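Long-range contact in multisubunit Na+/H+ antiporter, D subunit (Anoxybacillus flavithermus, PDB 6Z16), which probably exchanges sodium ions for protons across the cell membrane as one subunit of a multisubunit Mrp-type antiporter: residues D[109-123]-D[135-149]. Residues are numbered along the deposited sequence; the frame is centred on the assembly and turned at random.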
loop_
_atom_site.group_PDB
_atom_site.type_symbol
_atom_site.label_atom_id
_atom_site.label_comp_id
_atom_site.label_asym_id
_atom_site.label_seq_id
_atom_site.Cartn_x
_atom_site.Cartn_y
_atom_site.Cartn_z
ATOM N N TYR D 109 -48.315 11.351 -17.968
ATOM C CA TYR D 109 -49.373 12.337 -17.742
ATOM C C TYR D 109 -49.726 12.475 -16.263
ATOM O O TYR D 109 -49.854 13.593 -15.745
ATOM C CB TYR D 109 -50.608 11.954 -18.553
ATOM C CG TYR D 109 -51.775 12.871 -18.328
ATOM C CD1 TYR D 109 -51.807 14.132 -18.897
ATOM C CD2 TYR D 109 -52.849 12.478 -17.541
ATOM C CE1 TYR D 109 -52.870 14.977 -18.685
ATOM C CE2 TYR D 109 -53.909 13.315 -17.319
ATOM C CZ TYR D 109 -53.918 14.560 -17.894
ATOM O OH TYR D 109 -54.984 15.395 -17.677
ATOM N N TYR D 110 -49.887 11.350 -15.566
ATOM C CA TYR D 110 -50.334 11.388 -14.180
ATOM C C TYR D 110 -49.244 11.874 -13.243
ATOM O O TYR D 110 -49.555 12.444 -12.190
ATOM C CB TYR D 110 -50.829 10.007 -13.767
ATOM C CG TYR D 110 -51.976 9.537 -14.624
ATOM C CD1 TYR D 110 -53.261 10.001 -14.408
ATOM C CD2 TYR D 110 -51.765 8.648 -15.667
ATOM C CE1 TYR D 110 -54.305 9.585 -15.201
ATOM C CE2 TYR D 110 -52.801 8.225 -16.458
ATOM C CZ TYR D 110 -54.067 8.698 -16.223
ATOM O OH TYR D 110 -55.103 8.274 -17.016
ATOM N N SER D 111 -47.980 11.705 -13.631
ATOM C CA SER D 111 -46.878 12.306 -12.892
ATOM C C SER D 111 -46.971 13.822 -12.927
ATOM O O SER D 111 -46.837 14.485 -11.896
ATOM C CB SER D 111 -45.549 11.844 -13.480
ATOM O OG SER D 111 -45.424 10.441 -13.422
ATOM N N PHE D 112 -47.238 14.381 -14.111
ATOM C CA PHE D 112 -47.327 15.828 -14.281
ATOM C C PHE D 112 -48.542 16.393 -13.556
ATOM O O PHE D 112 -48.477 17.490 -12.983
ATOM C CB PHE D 112 -47.381 16.149 -15.771
ATOM C CG PHE D 112 -46.128 15.791 -16.512
ATOM C CD1 PHE D 112 -44.899 15.796 -15.874
ATOM C CD2 PHE D 112 -46.188 15.388 -17.832
ATOM C CE1 PHE D 112 -43.750 15.444 -16.552
ATOM C CE2 PHE D 112 -45.047 15.001 -18.505
ATOM C CZ PHE D 112 -43.827 15.051 -17.871
ATOM N N PHE D 113 -49.650 15.642 -13.576
ATOM C CA PHE D 113 -50.820 15.931 -12.748
ATOM C C PHE D 113 -50.445 16.059 -11.274
ATOM O O PHE D 113 -50.776 17.057 -10.611
ATOM C CB PHE D 113 -51.840 14.807 -12.940
ATOM C CG PHE D 113 -53.154 15.032 -12.246
ATOM C CD1 PHE D 113 -54.156 15.751 -12.861
ATOM C CD2 PHE D 113 -53.385 14.519 -10.977
ATOM C CE1 PHE D 113 -55.358 15.953 -12.229
ATOM C CE2 PHE D 113 -54.580 14.733 -10.338
ATOM C CZ PHE D 113 -55.566 15.449 -10.967
ATOM N N GLN D 114 -49.756 15.045 -10.744
ATOM C CA GLN D 114 -49.410 15.059 -9.329
ATOM C C GLN D 114 -48.389 16.140 -9.000
ATOM O O GLN D 114 -48.441 16.707 -7.911
ATOM C CB GLN D 114 -48.899 13.689 -8.893
ATOM C CG GLN D 114 -49.935 12.583 -8.953
ATOM C CD GLN D 114 -51.021 12.732 -7.917
ATOM O OE1 GLN D 114 -50.757 13.069 -6.768
ATOM N NE2 GLN D 114 -52.259 12.489 -8.322
ATOM N N PHE D 115 -47.488 16.475 -9.932
ATOM C CA PHE D 115 -46.564 17.579 -9.671
ATOM C C PHE D 115 -47.276 18.925 -9.662
ATOM O O PHE D 115 -46.894 19.816 -8.890
ATOM C CB PHE D 115 -45.416 17.614 -10.682
ATOM C CG PHE D 115 -44.330 16.617 -10.412
ATOM C CD1 PHE D 115 -43.548 16.729 -9.275
ATOM C CD2 PHE D 115 -44.023 15.630 -11.332
ATOM C CE1 PHE D 115 -42.543 15.830 -9.024
ATOM C CE2 PHE D 115 -43.015 14.728 -11.092
ATOM C CZ PHE D 115 -42.271 14.830 -9.937
ATOM N N LEU D 116 -48.312 19.086 -10.488
ATOM C CA LEU D 116 -49.101 20.314 -10.439
ATOM C C LEU D 116 -49.834 20.454 -9.113
ATOM O O LEU D 116 -49.883 21.552 -8.533
ATOM C CB LEU D 116 -50.085 20.352 -11.603
ATOM C CG LEU D 116 -50.995 21.572 -11.678
ATOM C CD1 LEU D 116 -50.175 22.834 -11.765
ATOM C CD2 LEU D 116 -51.898 21.457 -12.880
ATOM N N ILE D 117 -50.387 19.352 -8.598
ATOM C CA ILE D 117 -51.088 19.495 -7.323
ATOM C C ILE D 117 -50.094 19.633 -6.170
ATOM O O ILE D 117 -50.411 20.275 -5.160
ATOM C CB ILE D 117 -52.125 18.375 -7.095
ATOM C CG1 ILE D 117 -51.485 17.012 -6.929
ATOM C CG2 ILE D 117 -53.118 18.334 -8.244
ATOM C CD1 ILE D 117 -52.464 15.940 -6.558
ATOM N N VAL D 118 -48.865 19.113 -6.327
ATOM C CA VAL D 118 -47.772 19.412 -5.393
ATOM C C VAL D 118 -47.496 20.906 -5.351
ATOM O O VAL D 118 -47.392 21.504 -4.273
ATOM C CB VAL D 118 -46.496 18.637 -5.774
ATOM C CG1 VAL D 118 -45.278 19.205 -5.068
ATOM C CG2 VAL D 118 -46.603 17.242 -5.351
ATOM N N GLY D 119 -47.384 21.522 -6.533
ATOM C CA GLY D 119 -47.074 22.941 -6.610
ATOM C C GLY D 119 -48.136 23.822 -5.982
ATOM O O GLY D 119 -47.824 24.704 -5.175
ATOM N N VAL D 120 -49.412 23.558 -6.293
ATOM C CA VAL D 120 -50.463 24.408 -5.727
ATOM C C VAL D 120 -50.625 24.167 -4.224
ATOM O O VAL D 120 -50.742 25.130 -3.453
ATOM C CB VAL D 120 -51.798 24.266 -6.488
ATOM C CG1 VAL D 120 -51.665 24.785 -7.886
ATOM C CG2 VAL D 120 -52.265 22.864 -6.558
ATOM N N ASN D 121 -50.570 22.901 -3.768
ATOM C CA ASN D 121 -50.721 22.627 -2.344
ATOM C C ASN D 121 -49.554 23.159 -1.537
ATOM O O ASN D 121 -49.745 23.588 -0.398
ATOM C CB ASN D 121 -50.876 21.130 -2.093
ATOM C CG ASN D 121 -52.247 20.620 -2.445
ATOM O OD1 ASN D 121 -53.250 21.266 -2.161
ATOM N ND2 ASN D 121 -52.302 19.448 -3.055
ATOM N N GLY D 122 -48.352 23.172 -2.111
ATOM C CA GLY D 122 -47.235 23.787 -1.426
ATOM C C GLY D 122 -47.319 25.293 -1.416
ATOM O O GLY D 122 -46.851 25.937 -0.472
ATOM N N ALA D 123 -47.920 25.878 -2.455
ATOM C CA ALA D 123 -48.072 27.326 -2.493
ATOM C C ALA D 123 -49.086 27.825 -1.474
ATOM O O ALA D 123 -48.900 28.909 -0.913
ATOM C CB ALA D 123 -48.463 27.768 -3.897
ATOM N N PHE D 135 -42.260 27.071 -5.103
ATOM C CA PHE D 135 -43.526 26.385 -5.374
ATOM C C PHE D 135 -44.258 26.962 -6.581
ATOM O O PHE D 135 -44.920 26.208 -7.313
ATOM C CB PHE D 135 -44.433 26.408 -4.146
ATOM C CG PHE D 135 -44.029 25.437 -3.084
ATOM C CD1 PHE D 135 -44.106 24.074 -3.330
ATOM C CD2 PHE D 135 -43.630 25.868 -1.833
ATOM C CE1 PHE D 135 -43.748 23.164 -2.371
ATOM C CE2 PHE D 135 -43.274 24.960 -0.863
ATOM C CZ PHE D 135 -43.342 23.604 -1.133
ATOM N N PHE D 136 -44.133 28.277 -6.821
ATOM C CA PHE D 136 -44.628 28.849 -8.071
ATOM C C PHE D 136 -43.956 28.220 -9.280
ATOM O O PHE D 136 -44.623 27.935 -10.274
ATOM C CB PHE D 136 -44.442 30.368 -8.142
ATOM C CG PHE D 136 -45.500 31.161 -7.440
ATOM C CD1 PHE D 136 -46.820 31.056 -7.827
ATOM C CD2 PHE D 136 -45.157 32.128 -6.518
ATOM C CE1 PHE D 136 -47.795 31.808 -7.213
ATOM C CE2 PHE D 136 -46.118 32.890 -5.912
ATOM C CZ PHE D 136 -47.441 32.727 -6.258
ATOM N N GLU D 137 -42.647 27.972 -9.216
ATOM C CA GLU D 137 -42.042 27.359 -10.399
ATOM C C GLU D 137 -42.311 25.869 -10.532
ATOM O O GLU D 137 -42.322 25.375 -11.661
ATOM C CB GLU D 137 -40.540 27.600 -10.501
ATOM C CG GLU D 137 -40.257 28.862 -11.271
ATOM C CD GLU D 137 -40.037 30.021 -10.387
ATOM O OE1 GLU D 137 -39.649 29.788 -9.239
ATOM O OE2 GLU D 137 -40.316 31.151 -10.815
ATOM N N VAL D 138 -42.546 25.153 -9.427
ATOM C CA VAL D 138 -43.016 23.766 -9.528
ATOM C C VAL D 138 -44.353 23.717 -10.259
ATOM O O VAL D 138 -44.526 22.984 -11.251
ATOM C CB VAL D 138 -43.127 23.124 -8.131
ATOM C CG1 VAL D 138 -43.754 21.746 -8.231
ATOM C CG2 VAL D 138 -41.782 23.018 -7.474
ATOM N N MET D 139 -45.296 24.545 -9.789
ATOM C CA MET D 139 -46.617 24.689 -10.392
ATOM C C MET D 139 -46.535 25.098 -11.859
ATOM O O MET D 139 -47.161 24.476 -12.727
ATOM C CB MET D 139 -47.391 25.730 -9.591
ATOM C CG MET D 139 -48.800 25.973 -10.019
ATOM S SD MET D 139 -49.428 27.384 -9.101
ATOM C CE MET D 139 -48.576 28.710 -9.939
ATOM N N LEU D 140 -45.734 26.124 -12.159
ATOM C CA LEU D 140 -45.667 26.658 -13.513
ATOM C C LEU D 140 -44.963 25.709 -14.467
ATOM O O LEU D 140 -45.355 25.611 -15.630
ATOM C CB LEU D 140 -44.981 28.021 -13.521
ATOM C CG LEU D 140 -45.803 29.208 -13.030
ATOM C CD1 LEU D 140 -44.931 30.440 -12.953
ATOM C CD2 LEU D 140 -46.981 29.434 -13.950
ATOM N N MET D 141 -43.942 24.988 -14.000
ATOM C CA MET D 141 -43.249 24.041 -14.862
ATOM C C MET D 141 -44.156 22.878 -15.240
ATOM O O MET D 141 -44.231 22.492 -16.424
ATOM C CB MET D 141 -41.989 23.546 -14.158
ATOM C CG MET D 141 -41.071 22.776 -15.056
ATOM S SD MET D 141 -40.367 23.847 -16.307
ATOM C CE MET D 141 -40.196 22.668 -17.623
ATOM N N SER D 142 -44.887 22.340 -14.254
ATOM C CA SER D 142 -45.859 21.292 -14.544
ATOM C C SER D 142 -46.977 21.788 -15.454
ATOM O O SER D 142 -47.442 21.037 -16.319
ATOM C CB SER D 142 -46.422 20.746 -13.242
ATOM O OG SER D 142 -47.044 21.785 -12.525
ATOM N N SER D 143 -47.370 23.060 -15.325
ATOM C CA SER D 143 -48.401 23.599 -16.207
ATOM C C SER D 143 -47.893 23.789 -17.633
ATOM O O SER D 143 -48.658 23.599 -18.584
ATOM C CB SER D 143 -48.938 24.915 -15.653
ATOM O OG SER D 143 -47.963 25.930 -15.727
ATOM N N TYR D 144 -46.613 24.170 -17.796
ATOM C CA TYR D 144 -45.987 24.232 -19.123
ATOM C C TYR D 144 -46.064 22.887 -19.819
ATOM O O TYR D 144 -46.441 22.794 -20.996
ATOM C CB TYR D 144 -44.504 24.596 -19.036
ATOM C CG TYR D 144 -44.092 25.912 -18.451
ATOM C CD1 TYR D 144 -44.941 27.006 -18.400
ATOM C CD2 TYR D 144 -42.829 26.038 -17.906
ATOM C CE1 TYR D 144 -44.517 28.195 -17.823
ATOM C CE2 TYR D 144 -42.407 27.198 -17.337
ATOM C CZ TYR D 144 -43.243 28.270 -17.295
ATOM O OH TYR D 144 -42.759 29.407 -16.713
ATOM N N VAL D 145 -45.689 21.829 -19.096
ATOM C CA VAL D 145 -45.606 20.524 -19.739
ATOM C C VAL D 145 -47.002 19.970 -20.016
ATOM O O VAL D 145 -47.248 19.394 -21.082
ATOM C CB VAL D 145 -44.761 19.555 -18.897
ATOM C CG1 VAL D 145 -44.581 18.284 -19.650
ATOM C CG2 VAL D 145 -43.411 20.150 -18.595
ATOM N N LEU D 146 -47.948 20.167 -19.085
ATOM C CA LEU D 146 -49.328 19.738 -19.317
ATOM C C LEU D 146 -49.991 20.524 -20.440
ATOM O O LEU D 146 -50.869 19.995 -21.129
ATOM C CB LEU D 146 -50.149 19.862 -18.035
ATOM C CG LEU D 146 -49.926 18.828 -16.936
ATOM C CD1 LEU D 146 -50.645 19.244 -15.681
ATOM C CD2 LEU D 146 -50.451 17.499 -17.411
ATOM N N LEU D 147 -49.576 21.770 -20.653
ATOM C CA LEU D 147 -50.069 22.534 -21.790
ATOM C C LEU D 147 -49.509 22.007 -23.104
ATOM O O LEU D 147 -50.228 21.942 -24.106
ATOM C CB LEU D 147 -49.716 24.005 -21.596
ATOM C CG LEU D 147 -50.120 25.027 -22.648
ATOM C CD1 LEU D 147 -51.603 25.053 -22.816
ATOM C CD2 LEU D 147 -49.636 26.384 -22.221
ATOM N N VAL D 148 -48.231 21.615 -23.127
ATOM C CA VAL D 148 -47.608 21.255 -24.401
ATOM C C VAL D 148 -47.778 19.781 -24.765
ATOM O O VAL D 148 -47.571 19.417 -25.934
ATOM C CB VAL D 148 -46.116 21.651 -24.369
ATOM C CG1 VAL D 148 -45.302 20.692 -23.522
ATOM C CG2 VAL D 148 -45.535 21.842 -25.777
ATOM N N LEU D 149 -48.197 18.936 -23.821
ATOM C CA LEU D 149 -48.157 17.487 -24.003
ATOM C C LEU D 149 -49.142 17.021 -25.068
ATOM O O LEU D 149 -50.339 17.309 -24.997
ATOM C CB LEU D 149 -48.444 16.790 -22.674
ATOM C CG LEU D 149 -48.401 15.267 -22.631
ATOM C CD1 LEU D 149 -47.047 14.786 -23.055
ATOM C CD2 LEU D 149 -48.687 14.803 -21.228
#
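The ring of Phe135 turns onto Gly122 because CG stands anti to the carbonyl carbon (chi1 -76°). Gly122 CA sits over the ring centre, 3.7 Å from the Phe135 centroid, as a CH-pi contact. Phe112 has a similar first torsion (chi1 -65°) and offers a ring face to Val145. Val145 CG1 lies over that face, offset toward the rim, 3.5 Å from Phe112 CE2. Between these two ends the segments have their nearest CA pair at Gly119 and Met139, 4.2 Å apart.

The two segments belong to transmembrane helices that follow each other in the chain and pack antiparallel, at 153°, in the antiporter fold shared with complex I. Packing here is knobs-into-holes. Phe135 fills a hole formed by Val118, Gly119, Gly122 and Ala123. With an alanine in place of Phe135, Gly122 would probably lose its cover, and Phe795 of the neighbouring Multisubunit Na+/H+ antiporter chain this ring partner.

Leu146 is the second knob, among Tyr109, Phe112, Phe113 and Leu116. Its CD2 lies 3.7 Å from Tyr109 CE1, and the two side chains cross at about a right angle. Leu146 CD1 meets Leu116 CD2 at 3.8 Å. Ser142 OG packs against Leu116 CA at 3.3 Å. No hydrogen bond joins the two segments. The Ser142 hydroxyl bonds within its own helix, to Val138 O or Met139 O. Beside Gly119, Met139 SD touches Val120 CG1 at 3.6 Å.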